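Local coordinates for kinetochore protein mis18 (Schizosaccharomyces pombe, PDB 5J6P) that forms part of the CENP-A recruiting complex that maintains kinetochore factors mis6 and cnp1 (CENP-A), and maintains deacetylated histones in the central core of centromeres, at residues 30-35 / 93-98; 40-45 / 86-91; 48-51 / 56-59; 60-63 / 68-71. All blocks are in the same frame, centred on the assembly; numbering follows the deposited sequence.

Contact 1. Residues 30-35 / 93-98; sequences LSFTLS and DKLQAY
The Phe32 ring meets Leu95 obliquely, its CZ lying 4.0 Å from Leu95 CG. In the plane of the ring, at the edge, lies CD1 of Leu34 from the same strand, and the Phe7 ring comes against Phe32 with the two planes inclined by about 35°. Phe32 reaches this position because its CG stands between the backbone N and the carbonyl carbon (chi1 68°), which swings the ring off strand 31-34 toward strand 95-99. Leu95 also packs on Phe7 and Phe90. The contact therefore joins the six-stranded antiparallel sheet to the three-stranded one in this zinc-binding Yippee-Mis18 domain, whose two sheets are consistent with the beta-tent fold. Farther along strand 95-99, Tyr98 OH hydrogen-bonds to Asp18 of the second subunit. At the other end of the contact, Leu30 makes its backbone hydrogen bond with Met92. What holds residues 30-35 to 93-98 is thus apolar packing of Phe32 against Leu95, with Phe7 and Phe90 around it, which implies a hydrophobic join about 9 Å from the zinc ion as measured from the Leu95 side chain.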
loop_
_atom_site.group_PDB
_atom_site.type_symbol
_atom_site.label_atom_id
_atom_site.label_comp_id
_atom_site.label_asym_id
_atom_site.label_seq_id
_atom_site.Cartn_x
_atom_site.Cartn_y
_atom_site.Cartn_z
ATOM N N LEU A 30 17.862 -5.247 11.845
ATOM C CA LEU A 30 16.631 -4.480 11.682
ATOM C C LEU A 30 16.284 -4.432 10.201
ATOM O O LEU A 30 16.077 -3.351 9.658
ATOM C CB LEU A 30 16.777 -3.070 12.295
ATOM C CG LEU A 30 17.178 -2.977 13.795
ATOM C CD1 LEU A 30 18.279 -1.935 14.007
ATOM C CD2 LEU A 30 15.997 -2.726 14.744
ATOM N N SER A 31 16.258 -5.626 9.586
ATOM C CA SER A 31 16.073 -5.854 8.137
ATOM C C SER A 31 15.102 -7.007 7.870
ATOM O O SER A 31 14.822 -7.792 8.774
ATOM C CB SER A 31 17.404 -6.227 7.468
ATOM O OG SER A 31 17.567 -7.643 7.303
ATOM N N PHE A 32 14.622 -7.129 6.629
ATOM C CA PHE A 32 13.831 -8.315 6.206
ATOM C C PHE A 32 13.991 -8.557 4.711
ATOM O O PHE A 32 14.387 -7.686 3.981
ATOM C CB PHE A 32 12.341 -8.192 6.580
ATOM C CG PHE A 32 11.602 -7.125 5.813
ATOM C CD1 PHE A 32 11.568 -5.800 6.275
ATOM C CD2 PHE A 32 10.960 -7.429 4.626
ATOM C CE1 PHE A 32 10.898 -4.808 5.563
ATOM C CE2 PHE A 32 10.308 -6.431 3.902
ATOM C CZ PHE A 32 10.274 -5.127 4.370
ATOM N N THR A 33 13.657 -9.737 4.234
ATOM C CA THR A 33 14.180 -10.150 2.950
ATOM C C THR A 33 13.094 -10.846 2.140
ATOM O O THR A 33 12.356 -11.651 2.677
ATOM C CB THR A 33 15.456 -11.041 3.150
ATOM O OG1 THR A 33 16.422 -10.368 4.011
ATOM C CG2 THR A 33 16.089 -11.406 1.804
ATOM N N LEU A 34 13.031 -10.509 0.853
ATOM C CA LEU A 34 11.945 -10.870 -0.024
ATOM C C LEU A 34 12.544 -11.390 -1.304
ATOM O O LEU A 34 13.555 -10.889 -1.742
ATOM C CB LEU A 34 11.093 -9.623 -0.381
ATOM C CG LEU A 34 9.780 -9.171 0.307
ATOM C CD1 LEU A 34 9.853 -9.097 1.827
ATOM C CD2 LEU A 34 9.333 -7.817 -0.253
ATOM N N SER A 35 11.852 -12.326 -1.928
ATOM C CA SER A 35 12.271 -12.967 -3.145
ATOM C C SER A 35 11.721 -12.276 -4.361
ATOM O O SER A 35 12.022 -12.667 -5.513
ATOM C CB SER A 35 11.760 -14.413 -3.148
ATOM O OG SER A 35 10.338 -14.461 -3.186
ATOM N N ASP A 93 13.763 0.350 8.928
ATOM C CA ASP A 93 13.742 1.777 9.282
ATOM C C ASP A 93 13.236 2.654 8.166
ATOM O O ASP A 93 12.899 3.818 8.390
ATOM C CB ASP A 93 15.155 2.281 9.668
ATOM C CG ASP A 93 15.303 2.504 11.166
ATOM O OD1 ASP A 93 14.771 1.680 11.956
ATOM O OD2 ASP A 93 15.942 3.513 11.549
ATOM N N LYS A 94 13.233 2.092 6.964
ATOM C CA LYS A 94 12.947 2.801 5.742
ATOM C C LYS A 94 11.690 2.310 5.069
ATOM O O LYS A 94 11.335 2.830 4.045
ATOM C CB LYS A 94 14.146 2.598 4.804
ATOM C CG LYS A 94 15.446 3.262 5.276
ATOM C CD LYS A 94 15.407 4.720 4.887
ATOM C CE LYS A 94 16.645 5.495 5.250
ATOM N NZ LYS A 94 16.484 6.852 4.663
ATOM N N LEU A 95 11.030 1.305 5.620
ATOM C CA LEU A 95 9.830 0.726 5.013
ATOM C C LEU A 95 8.687 0.953 5.966
ATOM O O LEU A 95 8.892 1.479 7.068
ATOM C CB LEU A 95 9.976 -0.780 4.754
ATOM C CG LEU A 95 10.674 -1.250 3.492
ATOM C CD1 LEU A 95 9.794 -1.094 2.289
ATOM C CD2 LEU A 95 11.970 -0.497 3.269
ATOM N N GLN A 96 7.489 0.561 5.522
ATOM C CA GLN A 96 6.268 0.646 6.316
ATOM C C GLN A 96 5.395 -0.540 5.973
ATOM O O GLN A 96 5.377 -0.994 4.830
ATOM C CB GLN A 96 5.535 1.908 5.945
ATOM C CG GLN A 96 5.133 2.759 7.106
ATOM C CD GLN A 96 4.369 3.958 6.618
ATOM O OE1 GLN A 96 3.569 3.846 5.696
ATOM N NE2 GLN A 96 4.613 5.119 7.218
ATOM N N ALA A 97 4.675 -1.052 6.961
ATOM C CA ALA A 97 3.828 -2.234 6.730
ATOM C C ALA A 97 2.379 -1.870 6.922
ATOM O O ALA A 97 2.005 -1.049 7.793
ATOM C CB ALA A 97 4.207 -3.383 7.640
ATOM N N TYR A 98 1.571 -2.445 6.056
ATOM C CA TYR A 98 0.162 -2.323 6.180
ATOM C C TYR A 98 -0.370 -3.741 6.139
ATOM O O TYR A 98 -0.305 -4.420 5.073
ATOM C CB TYR A 98 -0.427 -1.456 5.055
ATOM C CG TYR A 98 -1.926 -1.590 5.002
ATOM C CD1 TYR A 98 -2.739 -0.953 5.964
ATOM C CD2 TYR A 98 -2.535 -2.397 4.040
ATOM C CE1 TYR A 98 -4.116 -1.127 5.957
ATOM C CE2 TYR A 98 -3.906 -2.559 4.017
ATOM C CZ TYR A 98 -4.682 -1.939 4.976
ATOM O OH TYR A 98 -6.025 -2.139 4.951
#

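Contact 2. Residues 40-45 / 86-91; sequences NSVRVE and DMYTFS
Val42 faces Tyr88 and Phe90 across the six-stranded antiparallel sheet of the Yippee-Mis18 domain. Strands 42-50 and 88-91 are not neighbours in that sheet, since strands 57-63 and 69-76 run between them; the alpha carbons of Val42 and Tyr88 remain 9.5 Å apart, and side chains bridge the gap. The two methyl groups of Val42 divide the work. CG1 approaches the Tyr88 ring obliquely, 4.0 Å from CE1, while CG2 turns to Phe90. In Tyr88 the CG lies anti to the carbonyl carbon and beside the backbone N (chi1 -54°), an orientation that carries the ring off its strand toward the valine. Val42 also rests on Leu61 and Ile70 of the intervening strands, so all five side chains gather on one side of the sheet.

The next residue, Arg43, packs instead on Ser62, and its charged end pairs with Glu45, two residues further on. The Arg43 side chain leaves the backbone extended and bends at chi3; Glu45 folds at both its first two torsions. These bends let Arg43 NH1 donate to the syn lone pair of Glu45 OE2 at 3.1 Å, forming a salt bridge tilted 27° from the guanidinium plane. Arg43 NH2 has a second partner, OD1 of Asn67, which probably limits rotation of the guanidinium. The Phe90 ring offers its edge: Val42 CG2 lies near the ring plane, 4.3 Å from Phe90 CE1.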
loop_
_atom_site.group_PDB
_atom_site.type_symbol
_atom_site.label_atom_id
_atom_site.label_comp_id
_atom_site.label_asym_id
_atom_site.label_seq_id
_atom_site.Cartn_x
_atom_site.Cartn_y
_atom_site.Cartn_z
ATOM N N ASN A 40 8.994 -2.020 -11.426
ATOM C CA ASN A 40 9.724 -0.778 -11.512
ATOM C C ASN A 40 9.852 -0.008 -10.185
ATOM O O ASN A 40 10.322 1.130 -10.189
ATOM C CB ASN A 40 9.221 0.033 -12.702
ATOM C CG ASN A 40 9.647 -0.592 -14.030
ATOM O OD1 ASN A 40 8.816 -0.859 -14.902
ATOM N ND2 ASN A 40 10.948 -0.869 -14.171
ATOM N N SER A 41 9.559 -0.648 -9.045
ATOM C CA SER A 41 9.632 0.051 -7.770
ATOM C C SER A 41 11.040 0.339 -7.235
ATOM O O SER A 41 11.190 1.117 -6.295
ATOM C CB SER A 41 8.889 -0.713 -6.701
ATOM O OG SER A 41 9.510 -1.952 -6.473
ATOM N N VAL A 42 12.072 -0.250 -7.824
ATOM C CA VAL A 42 13.332 -0.401 -7.108
ATOM C C VAL A 42 14.498 -0.454 -8.079
ATOM O O VAL A 42 14.383 -1.090 -9.131
ATOM C CB VAL A 42 13.187 -1.638 -6.157
ATOM C CG1 VAL A 42 14.176 -2.748 -6.423
ATOM C CG2 VAL A 42 13.212 -1.195 -4.714
ATOM N N ARG A 43 15.589 0.227 -7.719
ATOM C CA ARG A 43 16.815 0.349 -8.547
ATOM C C ARG A 43 18.003 -0.209 -7.774
ATOM O O ARG A 43 18.166 0.098 -6.596
ATOM C CB ARG A 43 17.081 1.830 -8.832
ATOM C CG ARG A 43 18.244 2.194 -9.769
ATOM C CD ARG A 43 18.678 3.675 -9.675
ATOM N NE ARG A 43 17.495 4.525 -9.554
ATOM C CZ ARG A 43 17.252 5.453 -8.624
ATOM N NH1 ARG A 43 18.136 5.809 -7.708
ATOM N NH2 ARG A 43 16.092 6.100 -8.659
ATOM N N VAL A 44 18.834 -1.021 -8.431
ATOM C CA VAL A 44 20.070 -1.546 -7.837
ATOM C C VAL A 44 21.184 -0.601 -8.256
ATOM O O VAL A 44 21.405 -0.440 -9.438
ATOM C CB VAL A 44 20.395 -2.945 -8.394
ATOM C CG1 VAL A 44 21.605 -3.534 -7.693
ATOM C CG2 VAL A 44 19.216 -3.894 -8.229
ATOM N N GLU A 45 21.885 0.021 -7.319
ATOM C CA GLU A 45 22.987 0.939 -7.667
ATOM C C GLU A 45 24.258 0.131 -7.989
ATOM O O GLU A 45 24.559 -0.817 -7.288
ATOM C CB GLU A 45 23.283 1.920 -6.523
ATOM C CG GLU A 45 22.082 2.616 -5.878
ATOM C CD GLU A 45 21.260 3.476 -6.837
ATOM O OE1 GLU A 45 21.754 3.894 -7.905
ATOM O OE2 GLU A 45 20.099 3.759 -6.504
ATOM N N ASP A 86 21.083 -12.610 -4.029
ATOM C CA ASP A 86 20.236 -12.212 -5.147
ATOM C C ASP A 86 18.739 -12.107 -4.810
ATOM O O ASP A 86 17.858 -12.445 -5.644
ATOM C CB ASP A 86 20.542 -13.095 -6.354
ATOM C CG ASP A 86 21.944 -12.869 -6.868
ATOM O OD1 ASP A 86 22.592 -11.915 -6.373
ATOM O OD2 ASP A 86 22.405 -13.629 -7.750
ATOM N N MET A 87 18.485 -11.607 -3.594
ATOM C CA MET A 87 17.148 -11.345 -3.098
ATOM C C MET A 87 17.126 -9.938 -2.516
ATOM O O MET A 87 18.166 -9.410 -2.082
ATOM C CB MET A 87 16.705 -12.331 -1.994
ATOM C CG MET A 87 16.838 -13.801 -2.301
ATOM S SD MET A 87 15.543 -14.690 -3.180
ATOM C CE MET A 87 15.773 -14.276 -4.923
ATOM N N TYR A 88 15.907 -9.405 -2.428
ATOM C CA TYR A 88 15.655 -8.047 -1.985
ATOM C C TYR A 88 15.624 -7.957 -0.482
ATOM O O TYR A 88 14.684 -8.406 0.124
ATOM C CB TYR A 88 14.339 -7.510 -2.558
ATOM C CG TYR A 88 14.254 -7.603 -4.067
ATOM C CD1 TYR A 88 14.735 -6.594 -4.886
ATOM C CD2 TYR A 88 13.679 -8.708 -4.669
ATOM C CE1 TYR A 88 14.630 -6.686 -6.278
ATOM C CE2 TYR A 88 13.577 -8.816 -6.044
ATOM C CZ TYR A 88 14.047 -7.806 -6.848
ATOM O OH TYR A 88 13.904 -7.966 -8.205
ATOM N N THR A 89 16.645 -7.340 0.094
ATOM C CA THR A 89 16.787 -7.214 1.530
ATOM C C THR A 89 16.531 -5.770 1.951
ATOM O O THR A 89 17.387 -4.896 1.820
ATOM C CB THR A 89 18.206 -7.667 1.994
ATOM O OG1 THR A 89 18.445 -9.038 1.593
ATOM C CG2 THR A 89 18.369 -7.546 3.477
ATOM N N PHE A 90 15.360 -5.564 2.531
ATOM C CA PHE A 90 14.869 -4.256 2.938
ATOM C C PHE A 90 15.161 -3.838 4.366
ATOM O O PHE A 90 15.165 -4.631 5.291
ATOM C CB PHE A 90 13.354 -4.205 2.702
ATOM C CG PHE A 90 12.984 -4.244 1.242
ATOM C CD1 PHE A 90 13.280 -3.179 0.417
ATOM C CD2 PHE A 90 12.380 -5.347 0.686
ATOM C CE1 PHE A 90 12.979 -3.222 -0.944
ATOM C CE2 PHE A 90 12.080 -5.390 -0.661
ATOM C CZ PHE A 90 12.365 -4.321 -1.481
ATOM N N SER A 91 15.325 -2.543 4.522
ATOM C CA SER A 91 15.667 -1.904 5.770
ATOM C C SER A 91 14.352 -1.530 6.514
ATOM O O SER A 91 13.567 -0.770 5.999
ATOM C CB SER A 91 16.521 -0.677 5.384
ATOM O OG SER A 91 17.210 -0.105 6.464
#

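Contact 3. Residues 48-51 / 56-59; sequences FKRS and CVYS
Lys49 and Tyr58 form the antiparallel hydrogen-bonded pair of a beta hairpin built from strands 42-50 and 57-63. Lys49 N donates to Tyr58 O at 2.8 Å, and Tyr58 N returns a bond to Lys49 O at 3.1 Å. On the sheet face carrying both side chains, Lys49 CB sits over one face of the Tyr58 ring, 4.3 Å from its centroid, as a CH-pi contact, and the aliphatic chain bends at chi3 to bring CE beside the phenolic oxygen. Tyr58 presents that face because its CG stands between the backbone N and the carbonyl carbon (chi1 71°). With an alanine in place of Tyr58, the Lys49 side chain would probably lose the surface it lies on and be freer to turn. In the neighbouring non-hydrogen-bonded pair, Arg50 and Val57 project from the other side of the sheet, where Val57 CG1 also reaches Phe48 CB at 4.0 Å. At the turn end, Ser51 N donates to Cys56 O at 3.2 Å, and Cys56 N donates to Ser51 OG at 2.7 Å. Farther out, Lys72 makes a cation-pi contact with the Tyr58 ring, Tyr74 packs against it, and Arg50 NH1 bonds to Gly54 O in the turn.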
loop_
_atom_site.group_PDB
_atom_site.type_symbol
_atom_site.label_atom_id
_atom_site.label_comp_id
_atom_site.label_asym_id
_atom_site.label_seq_id
_atom_site.Cartn_x
_atom_site.Cartn_y
_atom_site.Cartn_z
ATOM N N PHE A 48 29.414 -1.643 -5.479
ATOM C CA PHE A 48 29.383 -2.926 -4.747
ATOM C C PHE A 48 30.128 -2.695 -3.447
ATOM O O PHE A 48 31.240 -2.196 -3.473
ATOM C CB PHE A 48 30.168 -3.994 -5.496
ATOM C CG PHE A 48 29.520 -4.532 -6.766
ATOM C CD1 PHE A 48 28.472 -5.453 -6.701
ATOM C CD2 PHE A 48 30.049 -4.223 -8.023
ATOM C CE1 PHE A 48 27.927 -6.009 -7.851
ATOM C CE2 PHE A 48 29.505 -4.771 -9.188
ATOM C CZ PHE A 48 28.444 -5.662 -9.107
ATOM N N LYS A 49 29.551 -3.052 -2.310
ATOM C CA LYS A 49 30.105 -2.612 -1.015
ATOM C C LYS A 49 30.155 -3.809 -0.085
ATOM O O LYS A 49 29.723 -4.881 -0.467
ATOM C CB LYS A 49 29.281 -1.460 -0.395
ATOM C CG LYS A 49 28.480 -0.624 -1.392
ATOM C CD LYS A 49 28.190 0.797 -0.917
ATOM C CE LYS A 49 27.644 0.885 0.499
ATOM N NZ LYS A 49 27.264 2.299 0.792
ATOM N N ARG A 50 30.676 -3.607 1.123
ATOM C CA ARG A 50 30.978 -4.686 2.043
ATOM C C ARG A 50 30.272 -4.521 3.347
ATOM O O ARG A 50 30.284 -3.436 3.921
ATOM C CB ARG A 50 32.481 -4.708 2.361
ATOM C CG ARG A 50 33.314 -5.485 1.358
ATOM C CD ARG A 50 34.270 -6.444 2.041
ATOM N NE ARG A 50 35.474 -5.781 2.548
ATOM C CZ ARG A 50 36.540 -6.403 3.059
ATOM N NH1 ARG A 50 36.585 -7.723 3.164
ATOM N NH2 ARG A 50 37.579 -5.690 3.478
ATOM N N SER A 51 29.717 -5.615 3.853
ATOM C CA SER A 51 29.151 -5.635 5.199
ATOM C C SER A 51 30.174 -5.113 6.183
ATOM O O SER A 51 31.357 -5.028 5.844
ATOM C CB SER A 51 28.708 -7.051 5.551
ATOM O OG SER A 51 29.506 -8.010 4.862
ATOM N N CYS A 56 30.242 -10.086 3.352
ATOM C CA CYS A 56 29.387 -10.156 2.163
ATOM C C CYS A 56 29.571 -8.963 1.271
ATOM O O CYS A 56 30.187 -7.968 1.665
ATOM C CB CYS A 56 27.934 -10.266 2.564
ATOM S SG CYS A 56 27.719 -11.237 4.046
ATOM N N VAL A 57 29.033 -9.082 0.069
ATOM C CA VAL A 57 29.019 -7.984 -0.888
ATOM C C VAL A 57 27.590 -7.680 -1.394
ATOM O O VAL A 57 26.892 -8.539 -1.958
ATOM C CB VAL A 57 30.012 -8.254 -2.036
ATOM C CG1 VAL A 57 29.830 -7.295 -3.207
ATOM C CG2 VAL A 57 31.433 -8.197 -1.492
ATOM N N TYR A 58 27.194 -6.422 -1.219
ATOM C CA TYR A 58 25.881 -5.953 -1.611
ATOM C C TYR A 58 25.940 -4.675 -2.408
ATOM O O TYR A 58 26.848 -3.857 -2.269
ATOM C CB TYR A 58 25.039 -5.719 -0.385
ATOM C CG TYR A 58 25.464 -4.527 0.440
ATOM C CD1 TYR A 58 25.009 -3.250 0.130
ATOM C CD2 TYR A 58 26.265 -4.677 1.553
ATOM C CE1 TYR A 58 25.363 -2.163 0.890
ATOM C CE2 TYR A 58 26.624 -3.588 2.321
ATOM C CZ TYR A 58 26.172 -2.335 1.975
ATOM O OH TYR A 58 26.509 -1.240 2.714
ATOM N N SER A 59 24.939 -4.522 -3.250
ATOM C CA SER A 59 24.647 -3.275 -3.925
ATOM C C SER A 59 23.422 -2.652 -3.245
ATOM O O SER A 59 22.496 -3.364 -2.856
ATOM C CB SER A 59 24.388 -3.549 -5.393
ATOM O OG SER A 59 25.613 -3.852 -6.034
#

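Contact 4. Residues 60-63 / 68-71; sequences ELSC and EVIG. With ZN (zinc ion), chain D.
A zinc-bearing beta hairpin of strands 57-63 and 69-76 is closed here, consistent with a zinc knuckle, by a turn that includes Cys66 and follows Cys63 at the end of its strand. Leu61 and Gly71 pair as antiparallel hydrogen-bonded residues, while Ser62 stands opposite Val69. This one-residue shift in register is a classic beta bulge in which Ile70 and Gly71 both face Leu61. Leu61 O accordingly receives two donors: Ile70 N at 2.9 Å, nearly straight along the carbonyl axis, and Gly71 N in a weak bond at 3.3 Å. Leu61 N donates to Gly71 O at 3.0 Å from well above the plane of that carbonyl, 65° out of it.

On one side of the hairpin, the Val69 side chain wedges between neighbours, with CG1 3.8 Å from Glu60 OE2 and CG2 3.9 Å from Ser62 OG, whose hydrogen-bond partner is Glu45. An alanine at Val69 would remove both methyls and is likely to open a gap between the Glu60 carboxylate and Ser62, leaving the Glu60 chain freer to move.

Toward the metal, Cys63 N donates to Glu68 O at 2.9 Å in the carbonyl plane, which ties the two segments together next to the site. Glu68 itself turns its carboxylate to Lys94, while Ile70 CD1 packs on Cys63 CB. Cys9, Cys12 and Cys66 complete the zinc site. With its sulfur anti to the backbone N (chi1 155°), Cys63 places SG 2.2 Å from the zinc ion.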
loop_
_atom_site.group_PDB
_atom_site.type_symbol
_atom_site.label_atom_id
_atom_site.label_comp_id
_atom_site.label_asym_id
_atom_site.label_seq_id
_atom_site.Cartn_x
_atom_site.Cartn_y
_atom_site.Cartn_z
ATOM N N GLU A 60 23.431 -1.331 -3.090
ATOM C CA GLU A 60 22.307 -0.602 -2.510
ATOM C C GLU A 60 21.019 -0.643 -3.352
ATOM O O GLU A 60 21.104 -0.614 -4.572
ATOM C CB GLU A 60 22.717 0.824 -2.307
ATOM C CG GLU A 60 23.641 0.995 -1.118
ATOM C CD GLU A 60 23.960 2.450 -0.846
ATOM O OE1 GLU A 60 24.092 3.214 -1.842
ATOM O OE2 GLU A 60 24.070 2.810 0.353
ATOM N N LEU A 61 19.852 -0.751 -2.681
ATOM C CA LEU A 61 18.521 -0.627 -3.316
ATOM C C LEU A 61 17.879 0.729 -3.033
ATOM O O LEU A 61 17.733 1.114 -1.850
ATOM C CB LEU A 61 17.548 -1.643 -2.763
ATOM C CG LEU A 61 17.463 -3.062 -3.260
ATOM C CD1 LEU A 61 16.323 -3.756 -2.519
ATOM C CD2 LEU A 61 17.244 -3.050 -4.760
ATOM N N SER A 62 17.435 1.400 -4.107
ATOM C CA SER A 62 16.773 2.729 -4.057
ATOM C C SER A 62 15.298 2.698 -4.530
ATOM O O SER A 62 14.998 1.929 -5.434
ATOM C CB SER A 62 17.551 3.668 -4.952
ATOM O OG SER A 62 18.879 3.865 -4.475
ATOM N N CYS A 63 14.447 3.535 -3.944
ATOM C CA CYS A 63 13.065 3.668 -4.385
ATOM C C CYS A 63 12.998 4.545 -5.631
ATOM O O CYS A 63 13.172 5.762 -5.558
ATOM C CB CYS A 63 12.200 4.262 -3.272
ATOM S SG CYS A 63 10.715 5.114 -3.854
ATOM N N GLU A 68 15.292 7.220 -2.260
ATOM C CA GLU A 68 15.802 6.891 -0.979
ATOM C C GLU A 68 16.433 5.492 -1.029
ATOM O O GLU A 68 15.978 4.597 -1.744
ATOM C CB GLU A 68 14.656 6.924 0.033
ATOM C CG GLU A 68 15.106 7.084 1.469
ATOM C CD GLU A 68 15.426 8.520 1.842
ATOM O OE1 GLU A 68 15.872 9.292 0.988
ATOM O OE2 GLU A 68 15.232 8.880 3.013
ATOM N N VAL A 69 17.510 5.337 -0.275
ATOM C CA VAL A 69 18.151 4.075 -0.106
ATOM C C VAL A 69 17.345 3.383 0.980
ATOM O O VAL A 69 17.235 3.877 2.116
ATOM C CB VAL A 69 19.655 4.229 0.229
ATOM C CG1 VAL A 69 20.284 2.892 0.584
ATOM C CG2 VAL A 69 20.388 4.797 -0.973
ATOM N N ILE A 70 16.762 2.254 0.586
ATOM C CA ILE A 70 15.799 1.509 1.397
ATOM C C ILE A 70 16.218 0.075 1.645
ATOM O O ILE A 70 15.528 -0.646 2.353
ATOM C CB ILE A 70 14.372 1.474 0.739
ATOM C CG1 ILE A 70 14.410 0.848 -0.650
ATOM C CG2 ILE A 70 13.756 2.866 0.671
ATOM C CD1 ILE A 70 13.044 0.675 -1.250
ATOM N N GLY A 71 17.321 -0.361 1.062
ATOM C CA GLY A 71 17.724 -1.754 1.210
ATOM C C GLY A 71 19.014 -2.094 0.509
ATOM O O GLY A 71 19.886 -1.228 0.320
HETATM ZN ZN ZN D . 10.295 6.256 -1.993
#

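Contacts 2, 3 and 4 lie within the six-stranded antiparallel sheet, and contact 1 links that sheet to the three-stranded one. Strand 42-50 serves contacts 2 and 3, and strand 57-63 serves contacts 3 and 4, the two consecutive hairpins. Along the chain, the segments of contacts 3 and 4 fall between those of contact 2, and all of these between those of contact 1. The centres of contacts 2 and 4 are about 7 Å apart, those of contacts 1 and 3 about 19 Å. Contacts 1 and 4 meet through the Lys94-Glu68 salt bridge, so the zinc-bearing hairpin is joined to the region between the sheets, while contact 3 lies away from the metal.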